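Local coordinates for protein DELTA1-pyrroline-2-carboxylate reductase (Thermococcus litoralis DSM 5473, PDB 6T3E) that catalyses the reduction of Delta1-pyrroline-2-carboxylate to L-proline with a nicotinamide cofactor, binds NADH and L-proline, and probably serves L-hydroxyproline metabolism, at residues 70-75 with 95-100; 91-96 with 105-110; 51-56 with 297-302. All blocks are in the same frame, centred on the assembly; numbering follows the deposited sequence.

Contact 1: residues 70-75 with 95-100; sequences KHNGFI and LYPENT. With NAI (1,4-dihydronicotinamide adenine dinucleotide), chain F.
Gly73 sets its CA squarely over one face of the Tyr96 ring, 3.6 Å from Gly73 CA to the ring centroid and 4° off the normal. Having no side chain, Gly73 lets the ring lie directly against the backbone in this CH-pi contact. Tyr96 CG stands anti to its own carbonyl carbon (chi1 -77°), which turns the ring toward the 70-75 segment; His71 O approaches it obliquely, 3.7 Å from Tyr96 CD2. The phenol oxygen is bonded to Pro116 O of the second subunit.

Next to this packing, Phe74 and Leu95 form an antiparallel hydrogen-bonded pair. Phe74 N lies 2.9 Å from Leu95 O, and the return bond from Leu95 N to Phe74 O is equally long. The pair joins neighbouring strands of the antiparallel part of a mixed sheet, and where strand 73-82 begins, Asn72 and Gly73 together face Val68 of strand 58-68 in a G1 beta bulge. Phe74 and Leu95 point to the same face, where Phe74 CD1 is 4.3 Å from Leu95 CD2. Trp247 meets the Phe74 ring edge-to-face, while Leu95 CD2 touches the nicotinamide-ribose oxygen O2D of NADH at 3.3 Å. The buried Pro97 still packs closely, its CD 3.5 Å from Asn72 O, within a type I turn running from Tyr96 to Asn99.

Toward solvent the fit is looser. There the partly exposed Asn72 amide crosses the exposed Glu98 side chain, with ND2 3.4 Å from Glu98 CG and the amide and carboxylate planes 29° apart: van der Waals contact along an aliphatic stem.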
loop_
_atom_site.group_PDB
_atom_site.type_symbol
_atom_site.label_atom_id
_atom_site.label_comp_id
_atom_site.label_asym_id
_atom_site.label_seq_id
_atom_site.Cartn_x
_atom_site.Cartn_y
_atom_site.Cartn_z
ATOM N N LYS B 70 5.358 -4.769 -18.551
ATOM C CA LYS B 70 6.564 -4.480 -19.334
ATOM C C LYS B 70 7.750 -5.333 -18.903
ATOM O O LYS B 70 8.688 -5.518 -19.686
ATOM C CB LYS B 70 6.950 -2.991 -19.233
ATOM C CG LYS B 70 5.878 -1.998 -19.699
ATOM C CD LYS B 70 4.884 -1.631 -18.570
ATOM C CE LYS B 70 3.452 -1.504 -19.092
ATOM N NZ LYS B 70 2.431 -1.701 -18.017
ATOM N N HIS B 71 7.775 -5.791 -17.652
ATOM C CA HIS B 71 8.909 -6.539 -17.123
ATOM C C HIS B 71 8.489 -7.886 -16.544
ATOM O O HIS B 71 9.269 -8.526 -15.828
ATOM C CB HIS B 71 9.658 -5.710 -16.069
ATOM C CG HIS B 71 10.122 -4.369 -16.560
ATOM N ND1 HIS B 71 11.174 -4.216 -17.442
ATOM C CD2 HIS B 71 9.684 -3.117 -16.278
ATOM C CE1 HIS B 71 11.356 -2.931 -17.689
ATOM N NE2 HIS B 71 10.464 -2.242 -16.998
ATOM N N ASN B 72 7.275 -8.335 -16.858
ATOM C CA ASN B 72 6.795 -9.657 -16.470
ATOM C C ASN B 72 6.807 -9.838 -14.947
ATOM O O ASN B 72 7.416 -10.761 -14.398
ATOM C CB ASN B 72 7.624 -10.732 -17.175
ATOM C CG ASN B 72 7.096 -12.106 -16.931
ATOM O OD1 ASN B 72 5.888 -12.287 -16.792
ATOM N ND2 ASN B 72 7.988 -13.097 -16.895
ATOM N N GLY B 73 6.075 -8.957 -14.265
ATOM C CA GLY B 73 6.051 -9.002 -12.818
ATOM C C GLY B 73 4.787 -8.432 -12.211
ATOM O O GLY B 73 3.925 -7.864 -12.889
ATOM N N PHE B 74 4.670 -8.649 -10.907
ATOM C CA PHE B 74 3.599 -8.088 -10.103
ATOM C C PHE B 74 4.191 -7.458 -8.852
ATOM O O PHE B 74 5.220 -7.912 -8.344
ATOM C CB PHE B 74 2.573 -9.160 -9.696
ATOM C CG PHE B 74 2.008 -9.925 -10.838
ATOM C CD1 PHE B 74 2.671 -11.027 -11.341
ATOM C CD2 PHE B 74 0.805 -9.549 -11.409
ATOM C CE1 PHE B 74 2.141 -11.749 -12.408
ATOM C CE2 PHE B 74 0.267 -10.259 -12.463
ATOM C CZ PHE B 74 0.932 -11.366 -12.961
ATOM N N ILE B 75 3.534 -6.416 -8.346
ATOM C CA ILE B 75 3.859 -5.859 -7.038
ATOM C C ILE B 75 2.570 -5.745 -6.232
ATOM O O ILE B 75 1.546 -5.268 -6.742
ATOM C CB ILE B 75 4.592 -4.509 -7.133
ATOM C CG1 ILE B 75 4.878 -3.980 -5.729
ATOM C CG2 ILE B 75 3.831 -3.508 -7.954
ATOM C CD1 ILE B 75 6.151 -3.191 -5.639
ATOM N N LEU B 95 6.367 -10.305 -7.255
ATOM C CA LEU B 95 6.485 -11.622 -7.876
ATOM C C LEU B 95 7.007 -11.450 -9.297
ATOM O O LEU B 95 6.298 -10.920 -10.157
ATOM C CB LEU B 95 5.134 -12.327 -7.881
ATOM C CG LEU B 95 5.083 -13.619 -8.680
ATOM C CD1 LEU B 95 6.121 -14.559 -8.130
ATOM C CD2 LEU B 95 3.700 -14.254 -8.618
ATOM N N TYR B 96 8.243 -11.876 -9.548
ATOM C CA TYR B 96 8.809 -11.879 -10.904
ATOM C C TYR B 96 9.266 -13.293 -11.225
ATOM O O TYR B 96 10.399 -13.669 -10.884
ATOM C CB TYR B 96 9.971 -10.892 -11.030
ATOM C CG TYR B 96 9.528 -9.438 -11.139
ATOM C CD1 TYR B 96 8.738 -8.845 -10.141
ATOM C CD2 TYR B 96 9.912 -8.654 -12.220
ATOM C CE1 TYR B 96 8.333 -7.529 -10.232
ATOM C CE2 TYR B 96 9.510 -7.331 -12.323
ATOM C CZ TYR B 96 8.714 -6.773 -11.326
ATOM O OH TYR B 96 8.322 -5.448 -11.422
ATOM N N PRO B 97 8.449 -14.086 -11.930
ATOM C CA PRO B 97 8.761 -15.519 -12.107
ATOM C C PRO B 97 10.071 -15.804 -12.826
ATOM O O PRO B 97 10.601 -16.915 -12.688
ATOM C CB PRO B 97 7.568 -16.034 -12.921
ATOM C CG PRO B 97 6.489 -15.030 -12.712
ATOM C CD PRO B 97 7.176 -13.714 -12.569
ATOM N N GLU B 98 10.592 -14.858 -13.603
ATOM C CA GLU B 98 11.871 -15.015 -14.286
ATOM C C GLU B 98 13.046 -14.474 -13.476
ATOM O O GLU B 98 14.167 -14.425 -13.993
ATOM C CB GLU B 98 11.834 -14.319 -15.648
ATOM C CG GLU B 98 10.843 -14.916 -16.621
ATOM C CD GLU B 98 11.157 -16.371 -16.943
ATOM O OE1 GLU B 98 12.190 -16.630 -17.614
ATOM O OE2 GLU B 98 10.378 -17.254 -16.510
ATOM N N ASN B 99 12.824 -14.085 -12.220
ATOM C CA ASN B 99 13.905 -13.505 -11.432
ATOM C C ASN B 99 14.994 -14.529 -11.150
ATOM O O ASN B 99 16.175 -14.167 -11.076
ATOM C CB ASN B 99 13.359 -12.943 -10.113
ATOM C CG ASN B 99 13.300 -11.416 -10.084
ATOM O OD1 ASN B 99 13.541 -10.735 -11.084
ATOM N ND2 ASN B 99 12.958 -10.876 -8.921
ATOM N N THR B 100 14.629 -15.812 -11.038
ATOM C CA THR B 100 15.626 -16.835 -10.752
ATOM C C THR B 100 16.680 -16.910 -11.846
ATOM O O THR B 100 17.804 -17.349 -11.580
ATOM C CB THR B 100 14.950 -18.198 -10.569
ATOM O OG1 THR B 100 14.420 -18.640 -11.821
ATOM C CG2 THR B 100 13.809 -18.102 -9.570
HETATM P PA NAI F . 10.310 -20.027 -6.536
HETATM O O1A NAI F . 10.580 -19.526 -7.931
HETATM O O2A NAI F . 11.523 -19.788 -5.658
HETATM O O5B NAI F . 9.852 -21.608 -6.511
HETATM C C5B NAI F . 8.903 -21.959 -7.511
HETATM C C4B NAI F . 9.128 -23.482 -7.916
HETATM O O4B NAI F . 8.170 -23.891 -8.679
HETATM C C3B NAI F . 10.423 -23.597 -8.752
HETATM O O3B NAI F . 11.269 -24.454 -8.129
HETATM C C2B NAI F . 9.934 -24.125 -10.117
HETATM O O2B NAI F . 11.000 -24.968 -10.781
HETATM C C1B NAI F . 8.886 -24.827 -9.792
HETATM N N9A NAI F . 7.998 -25.039 -10.903
HETATM C C8A NAI F . 7.563 -24.049 -11.688
HETATM N N7A NAI F . 6.768 -24.587 -12.607
HETATM C C5A NAI F . 6.709 -25.911 -12.389
HETATM C C6A NAI F . 6.028 -26.903 -13.053
HETATM N N6A NAI F . 5.153 -26.886 -14.209
HETATM N N1A NAI F . 6.125 -28.168 -12.646
HETATM C C2A NAI F . 6.888 -28.460 -11.565
HETATM N N3A NAI F . 7.556 -27.479 -10.907
HETATM C C4A NAI F . 7.461 -26.196 -11.338
HETATM O O3 NAI F . 9.006 -19.151 -5.987
HETATM P PN NAI F . 8.297 -19.398 -4.500
HETATM O O1N NAI F . 8.791 -18.254 -3.638
HETATM O O2N NAI F . 8.645 -20.750 -3.944
HETATM O O5D NAI F . 6.683 -19.310 -4.667
HETATM C C5D NAI F . 6.018 -20.464 -5.026
HETATM C C4D NAI F . 4.546 -20.094 -5.353
HETATM O O4D NAI F . 3.893 -19.700 -4.278
HETATM C C3D NAI F . 4.512 -18.905 -6.324
HETATM O O3D NAI F . 3.516 -19.118 -7.257
HETATM C C2D NAI F . 4.122 -17.701 -5.455
HETATM O O2D NAI F . 3.482 -16.639 -6.350
HETATM C C1D NAI F . 3.293 -18.235 -4.595
HETATM N N1N NAI F . 3.267 -17.458 -3.345
HETATM C C2N NAI F . 2.021 -17.217 -2.642
HETATM C C3N NAI F . 2.045 -16.839 -1.134
HETATM C C7N NAI F . 0.788 -17.249 -0.320
HETATM O O7N NAI F . -0.047 -17.862 -0.875
HETATM N N7N NAI F . 0.659 -16.876 1.107
HETATM C C4N NAI F . 3.362 -16.711 -0.396
HETATM C C5N NAI F . 4.560 -16.457 -1.321
HETATM C C6N NAI F . 4.492 -16.916 -2.788
#

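Contact 2: residues 91-96 with 105-110; sequences KVVSLY and PSVLAS. With NAI (1,4-dihydronicotinamide adenine dinucleotide), chain F; PRO (proline), chain E.
Ser106 accepts the bond from Tyr96 N through its carbonyl O at 3.0 Å, while its OG donates to O1A of the NADH diphosphate. Val107 engages both branches: CG1 lies 3.6 Å from Val93 CG2, and CG2 lies 3.9 Å from Leu95 CD1. Leu108 pairs with Ser94 through two backbone bonds, of which Ser94 N to Leu108 O (2.8 Å) is the shorter; the Ser94 hydroxyl is bonded to Gly119 O of the second subunit. This alternation is that of an antiparallel beta hairpin, whose Val93, Leu95, Val107 and Ala109 face looks onto the ligands. Ala109 is a non-hydrogen-bonded partner of Val93, CB to CB 3.7 Å, and lies alongside the Lys91 stem, while Val93 CG2 touches CB of the bound proline at 3.5 Å. Ser110 closes the register by exchanging two bonds with Val92. From the neighbouring Lys91 the side chain runs extended, then bends at chi3 (87°), bringing NZ to 2.7 Å from the proline OXT. Thr131 and Asp327 also hold this nitrogen, and Arg63 and Arg134 bind the same ligand. A methionine in place of Lys91 would probably forfeit this bond to OXT and leave Asp327 without its salt-bridge mate.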
loop_
_atom_site.group_PDB
_atom_site.type_symbol
_atom_site.label_atom_id
_atom_site.label_comp_id
_atom_site.label_asym_id
_atom_site.label_seq_id
_atom_site.Cartn_x
_atom_site.Cartn_y
_atom_site.Cartn_z
ATOM N N LYS B 91 2.902 -4.641 3.874
ATOM C CA LYS B 91 3.958 -5.375 3.192
ATOM C C LYS B 91 3.924 -5.025 1.713
ATOM O O LYS B 91 2.846 -4.966 1.113
ATOM C CB LYS B 91 3.800 -6.887 3.383
ATOM C CG LYS B 91 4.895 -7.741 2.725
ATOM C CD LYS B 91 4.762 -9.222 3.112
ATOM C CE LYS B 91 3.808 -9.967 2.170
ATOM N NZ LYS B 91 3.845 -11.458 2.342
ATOM N N VAL B 92 5.093 -4.749 1.146
ATOM C CA VAL B 92 5.255 -4.522 -0.285
ATOM C C VAL B 92 6.011 -5.726 -0.817
ATOM O O VAL B 92 7.204 -5.877 -0.545
ATOM C CB VAL B 92 6.000 -3.221 -0.587
ATOM C CG1 VAL B 92 6.037 -3.004 -2.080
ATOM C CG2 VAL B 92 5.336 -2.042 0.129
ATOM N N VAL B 93 5.304 -6.630 -1.494
ATOM C CA VAL B 93 5.881 -7.868 -2.001
ATOM C C VAL B 93 5.685 -7.941 -3.511
ATOM O O VAL B 93 4.630 -7.569 -4.039
ATOM C CB VAL B 93 5.266 -9.105 -1.315
ATOM C CG1 VAL B 93 3.770 -9.139 -1.521
ATOM C CG2 VAL B 93 5.887 -10.368 -1.870
ATOM N N SER B 94 6.686 -8.483 -4.197
ATOM C CA SER B 94 6.696 -8.548 -5.648
ATOM C C SER B 94 6.938 -9.978 -6.097
ATOM O O SER B 94 7.596 -10.767 -5.408
ATOM C CB SER B 94 7.761 -7.632 -6.247
ATOM O OG SER B 94 9.044 -8.012 -5.793
ATOM N N LEU B 95 6.367 -10.305 -7.255
ATOM C CA LEU B 95 6.485 -11.622 -7.876
ATOM C C LEU B 95 7.007 -11.450 -9.297
ATOM O O LEU B 95 6.298 -10.920 -10.157
ATOM C CB LEU B 95 5.134 -12.327 -7.881
ATOM C CG LEU B 95 5.083 -13.619 -8.680
ATOM C CD1 LEU B 95 6.121 -14.559 -8.130
ATOM C CD2 LEU B 95 3.700 -14.254 -8.618
ATOM N N TYR B 96 8.243 -11.876 -9.548
ATOM C CA TYR B 96 8.809 -11.879 -10.904
ATOM C C TYR B 96 9.266 -13.293 -11.225
ATOM O O TYR B 96 10.399 -13.669 -10.884
ATOM C CB TYR B 96 9.971 -10.892 -11.030
ATOM C CG TYR B 96 9.528 -9.438 -11.139
ATOM C CD1 TYR B 96 8.738 -8.845 -10.141
ATOM C CD2 TYR B 96 9.912 -8.654 -12.220
ATOM C CE1 TYR B 96 8.333 -7.529 -10.232
ATOM C CE2 TYR B 96 9.510 -7.331 -12.323
ATOM C CZ TYR B 96 8.714 -6.773 -11.326
ATOM O OH TYR B 96 8.322 -5.448 -11.422
ATOM N N PRO B 105 15.582 -14.066 -6.144
ATOM C CA PRO B 105 14.396 -14.859 -5.806
ATOM C C PRO B 105 13.165 -14.344 -6.531
ATOM O O PRO B 105 13.084 -13.170 -6.908
ATOM C CB PRO B 105 14.267 -14.680 -4.289
ATOM C CG PRO B 105 15.604 -14.163 -3.831
ATOM C CD PRO B 105 16.124 -13.354 -4.974
ATOM N N SER B 106 12.205 -15.245 -6.754
ATOM C CA SER B 106 10.970 -14.823 -7.412
ATOM C C SER B 106 10.214 -13.804 -6.560
ATOM O O SER B 106 9.669 -12.820 -7.076
ATOM C CB SER B 106 10.087 -16.036 -7.711
ATOM O OG SER B 106 10.735 -16.926 -8.618
ATOM N N VAL B 107 10.221 -13.992 -5.249
ATOM C CA VAL B 107 9.411 -13.191 -4.341
ATOM C C VAL B 107 10.345 -12.372 -3.459
ATOM O O VAL B 107 11.233 -12.919 -2.794
ATOM C CB VAL B 107 8.461 -14.074 -3.516
ATOM C CG1 VAL B 107 7.849 -13.296 -2.386
ATOM C CG2 VAL B 107 7.374 -14.627 -4.422
ATOM N N LEU B 108 10.172 -11.054 -3.503
ATOM C CA LEU B 108 10.916 -10.098 -2.700
ATOM C C LEU B 108 9.920 -9.217 -1.966
ATOM O O LEU B 108 8.922 -8.788 -2.552
ATOM C CB LEU B 108 11.847 -9.241 -3.594
ATOM C CG LEU B 108 12.907 -9.982 -4.429
ATOM C CD1 LEU B 108 13.747 -9.032 -5.270
ATOM C CD2 LEU B 108 13.817 -10.810 -3.490
ATOM N N ALA B 109 10.162 -8.971 -0.679
ATOM C CA ALA B 109 9.198 -8.235 0.124
ATOM C C ALA B 109 9.901 -7.295 1.101
ATOM O O ALA B 109 11.060 -7.491 1.479
ATOM C CB ALA B 109 8.264 -9.186 0.895
ATOM N N SER B 110 9.154 -6.272 1.521
ATOM C CA SER B 110 9.527 -5.369 2.598
ATOM C C SER B 110 8.287 -5.117 3.443
ATOM O O SER B 110 7.176 -5.038 2.907
ATOM C CB SER B 110 10.059 -4.034 2.073
ATOM O OG SER B 110 11.004 -4.211 1.042
HETATM P PA NAI F . 10.310 -20.027 -6.536
HETATM O O1A NAI F . 10.580 -19.526 -7.931
HETATM O O2A NAI F . 11.523 -19.788 -5.658
HETATM O O5B NAI F . 9.852 -21.608 -6.511
HETATM C C5B NAI F . 8.903 -21.959 -7.511
HETATM C C4B NAI F . 9.128 -23.482 -7.916
HETATM O O4B NAI F . 8.170 -23.891 -8.679
HETATM C C3B NAI F . 10.423 -23.597 -8.752
HETATM O O3B NAI F . 11.269 -24.454 -8.129
HETATM C C2B NAI F . 9.934 -24.125 -10.117
HETATM O O2B NAI F . 11.000 -24.968 -10.781
HETATM C C1B NAI F . 8.886 -24.827 -9.792
HETATM N N9A NAI F . 7.998 -25.039 -10.903
HETATM C C8A NAI F . 7.563 -24.049 -11.688
HETATM N N7A NAI F . 6.768 -24.587 -12.607
HETATM C C5A NAI F . 6.709 -25.911 -12.389
HETATM C C6A NAI F . 6.028 -26.903 -13.053
HETATM N N6A NAI F . 5.153 -26.886 -14.209
HETATM N N1A NAI F . 6.125 -28.168 -12.646
HETATM C C2A NAI F . 6.888 -28.460 -11.565
HETATM N N3A NAI F . 7.556 -27.479 -10.907
HETATM C C4A NAI F . 7.461 -26.196 -11.338
HETATM O O3 NAI F . 9.006 -19.151 -5.987
HETATM P PN NAI F . 8.297 -19.398 -4.500
HETATM O O1N NAI F . 8.791 -18.254 -3.638
HETATM O O2N NAI F . 8.645 -20.750 -3.944
HETATM O O5D NAI F . 6.683 -19.310 -4.667
HETATM C C5D NAI F . 6.018 -20.464 -5.026
HETATM C C4D NAI F . 4.546 -20.094 -5.353
HETATM O O4D NAI F . 3.893 -19.700 -4.278
HETATM C C3D NAI F . 4.512 -18.905 -6.324
HETATM O O3D NAI F . 3.516 -19.118 -7.257
HETATM C C2D NAI F . 4.122 -17.701 -5.455
HETATM O O2D NAI F . 3.482 -16.639 -6.350
HETATM C C1D NAI F . 3.293 -18.235 -4.595
HETATM N N1N NAI F . 3.267 -17.458 -3.345
HETATM C C2N NAI F . 2.021 -17.217 -2.642
HETATM C C3N NAI F . 2.045 -16.839 -1.134
HETATM C C7N NAI F . 0.788 -17.249 -0.320
HETATM O O7N NAI F . -0.047 -17.862 -0.875
HETATM N N7N NAI F . 0.659 -16.876 1.107
HETATM C C4N NAI F . 3.362 -16.711 -0.396
HETATM C C5N NAI F . 4.560 -16.457 -1.321
HETATM C C6N NAI F . 4.492 -16.916 -2.788
HETATM N N PRO E . 1.469 -13.661 -3.118
HETATM C CA PRO E . 2.504 -13.669 -2.079
HETATM C C PRO E . 2.118 -12.942 -0.793
HETATM O O PRO E . 0.939 -12.714 -0.486
HETATM C CB PRO E . 3.670 -12.957 -2.762
HETATM C CG PRO E . 3.535 -13.338 -4.205
HETATM C CD PRO E . 2.053 -13.555 -4.470
HETATM O OXT PRO E . 2.999 -12.560 -0.022
#

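Contact 3: residues 51-56 with 297-302; sequences LELYNG and ELAEIV
Tyr54 and Ala299 bring the two backbones nearest, their CA atoms 5.5 Å apart, where the last turn of one helix meets the first turn of another. Helix 39-54 ends here in a Schellman motif: Gly56, with positive phi, is the C-prime residue, Lys57 N reaches back to Glu52 O, and the inner bond from Gly56 N to Leu53 O is weak. The opposing helix starts after Glu297, its N-cap residue. Glu300 turns its side chain back to accept the bond from Glu297 N at OE1, 2.9 Å away, with the donor 45° out of the carboxylate plane; this is the half of a capping box that ties the third helical residue to the cap.

Between these two helix ends the side-chain contact is apolar and centres on a methyl group. Ala299 CB is met by Leu53 CD2 at 3.7 Å and by Tyr54 CB at 4.2 Å, so that a small residue sits against two larger ones. Tyr54 has its CG anti to the backbone N (chi1 -176°), which carries the ring past the alanine and along the opposing helix. There CD1 lies obliquely 3.8 Å from Ala299 O, and CE1 comes within 4.2 Å of Glu300 CG. Earlier in helix 39-54, Leu51 CB touches Val302 CG1, a turn beyond Ala299, at 4.3 Å, a looser contact near the surface.

Phe50, from the preceding turn of helix 39-54, packs on Leu298 and Ala299, while Ile301 turns to Tyr145 and Leu146 of helix 128-146. Since the short helix 298-303 directly follows strand 294-297, which is outermost in the parallel sheet within this chain, the contact places the end of helix 39-54 beside that sheet's margin.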
loop_
_atom_site.group_PDB
_atom_site.type_symbol
_atom_site.label_atom_id
_atom_site.label_comp_id
_atom_site.label_asym_id
_atom_site.label_seq_id
_atom_site.Cartn_x
_atom_site.Cartn_y
_atom_site.Cartn_z
ATOM N N LEU B 51 -8.213 -15.769 14.271
ATOM C CA LEU B 51 -9.236 -15.676 15.303
ATOM C C LEU B 51 -9.598 -14.223 15.563
ATOM O O LEU B 51 -10.780 -13.888 15.724
ATOM C CB LEU B 51 -8.757 -16.345 16.587
ATOM C CG LEU B 51 -9.707 -16.259 17.790
ATOM C CD1 LEU B 51 -11.064 -16.872 17.473
ATOM C CD2 LEU B 51 -9.078 -16.924 19.005
ATOM N N GLU B 52 -8.592 -13.342 15.586
ATOM C CA GLU B 52 -8.867 -11.918 15.736
ATOM C C GLU B 52 -9.668 -11.386 14.549
ATOM O O GLU B 52 -10.556 -10.541 14.724
ATOM C CB GLU B 52 -7.548 -11.156 15.924
ATOM C CG GLU B 52 -7.651 -9.627 15.843
ATOM C CD GLU B 52 -6.438 -8.885 16.422
ATOM O OE1 GLU B 52 -5.536 -9.529 17.000
ATOM O OE2 GLU B 52 -6.385 -7.643 16.281
ATOM N N LEU B 53 -9.407 -11.910 13.347
ATOM C CA LEU B 53 -10.156 -11.502 12.159
ATOM C C LEU B 53 -11.615 -11.950 12.225
ATOM O O LEU B 53 -12.513 -11.231 11.771
ATOM C CB LEU B 53 -9.481 -12.060 10.910
ATOM C CG LEU B 53 -10.361 -12.316 9.689
ATOM C CD1 LEU B 53 -10.742 -10.995 9.028
ATOM C CD2 LEU B 53 -9.639 -13.237 8.716
ATOM N N TYR B 54 -11.870 -13.145 12.759
ATOM C CA TYR B 54 -13.240 -13.637 12.844
ATOM C C TYR B 54 -14.070 -12.836 13.843
ATOM O O TYR B 54 -15.279 -12.664 13.652
ATOM C CB TYR B 54 -13.260 -15.119 13.219
ATOM C CG TYR B 54 -14.660 -15.696 13.211
ATOM C CD1 TYR B 54 -15.232 -16.158 12.027
ATOM C CD2 TYR B 54 -15.424 -15.750 14.375
ATOM C CE1 TYR B 54 -16.509 -16.667 11.999
ATOM C CE2 TYR B 54 -16.712 -16.261 14.356
ATOM C CZ TYR B 54 -17.248 -16.719 13.163
ATOM O OH TYR B 54 -18.525 -17.227 13.120
ATOM N N ASN B 55 -13.460 -12.386 14.939
ATOM C CA ASN B 55 -14.179 -11.639 15.965
ATOM C C ASN B 55 -14.391 -10.174 15.600
ATOM O O ASN B 55 -14.789 -9.391 16.472
ATOM C CB ASN B 55 -13.439 -11.735 17.302
ATOM C CG ASN B 55 -13.357 -13.158 17.826
ATOM O OD1 ASN B 55 -14.256 -13.971 17.604
ATOM N ND2 ASN B 55 -12.270 -13.470 18.519
ATOM N N GLY B 56 -14.168 -9.800 14.337
ATOM C CA GLY B 56 -14.378 -8.439 13.877
ATOM C C GLY B 56 -13.348 -7.434 14.334
ATOM O O GLY B 56 -13.612 -6.230 14.296
ATOM N N GLU B 297 -14.052 -20.343 5.118
ATOM C CA GLU B 297 -12.820 -19.587 5.245
ATOM C C GLU B 297 -12.033 -20.098 6.440
ATOM O O GLU B 297 -12.598 -20.597 7.416
ATOM C CB GLU B 297 -13.109 -18.097 5.432
ATOM C CG GLU B 297 -13.831 -17.435 4.278
ATOM C CD GLU B 297 -13.918 -15.932 4.444
ATOM O OE1 GLU B 297 -13.069 -15.213 3.872
ATOM O OE2 GLU B 297 -14.834 -15.465 5.149
ATOM N N LEU B 298 -10.712 -19.944 6.370
ATOM C CA LEU B 298 -9.872 -20.421 7.459
ATOM C C LEU B 298 -10.248 -19.766 8.780
ATOM O O LEU B 298 -10.177 -20.413 9.831
ATOM C CB LEU B 298 -8.399 -20.163 7.136
ATOM C CG LEU B 298 -7.382 -20.691 8.150
ATOM C CD1 LEU B 298 -7.402 -22.205 8.191
ATOM C CD2 LEU B 298 -5.986 -20.179 7.845
ATOM N N ALA B 299 -10.689 -18.505 8.747
ATOM C CA ALA B 299 -11.066 -17.829 9.985
ATOM C C ALA B 299 -12.246 -18.520 10.651
ATOM O O ALA B 299 -12.323 -18.574 11.883
ATOM C CB ALA B 299 -11.381 -16.358 9.717
ATOM N N GLU B 300 -13.179 -19.054 9.856
ATOM C CA GLU B 300 -14.305 -19.780 10.439
ATOM C C GLU B 300 -13.869 -21.121 11.022
ATOM O O GLU B 300 -14.419 -21.574 12.034
ATOM C CB GLU B 300 -15.393 -19.990 9.390
ATOM C CG GLU B 300 -15.564 -18.816 8.461
ATOM C CD GLU B 300 -16.600 -19.079 7.412
ATOM O OE1 GLU B 300 -16.444 -20.057 6.667
ATOM O OE2 GLU B 300 -17.577 -18.313 7.334
ATOM N N ILE B 301 -12.896 -21.779 10.389
ATOM C CA ILE B 301 -12.399 -23.050 10.906
ATOM C C ILE B 301 -11.641 -22.850 12.217
ATOM O O ILE B 301 -11.793 -23.635 13.163
ATOM C CB ILE B 301 -11.537 -23.744 9.842
ATOM C CG1 ILE B 301 -12.441 -24.332 8.754
ATOM C CG2 ILE B 301 -10.676 -24.826 10.476
ATOM C CD1 ILE B 301 -11.763 -25.353 7.889
ATOM N N VAL B 302 -10.804 -21.809 12.295
ATOM C CA VAL B 302 -10.053 -21.557 13.524
ATOM C C VAL B 302 -11.012 -21.265 14.673
ATOM O O VAL B 302 -10.841 -21.769 15.791
ATOM C CB VAL B 302 -9.050 -20.399 13.323
ATOM C CG1 VAL B 302 -8.255 -20.150 14.605
ATOM C CG2 VAL B 302 -8.105 -20.676 12.171
#

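Overall arrangement
Contacts 1 and 2 adjoin, with centres 9 Å apart, and share Leu95 and Tyr96: one joins strand 87-95 to strand 73-82, the other joins it to strand 107-114, so three successive strands of the mixed sheet are bound in a row. They also touch through Asn99 ND2 and Pro105 O, 3.1 Å apart in a probable hydrogen bond. Both reach NADH and the second subunit, and contact 2 reaches the bound proline as well. Contact 3 lies apart, its centre 32 Å from that of contact 1 and 26 Å from that of contact 2; its Leu53 side chain is about 13 Å from NADH, well away from the ligand site.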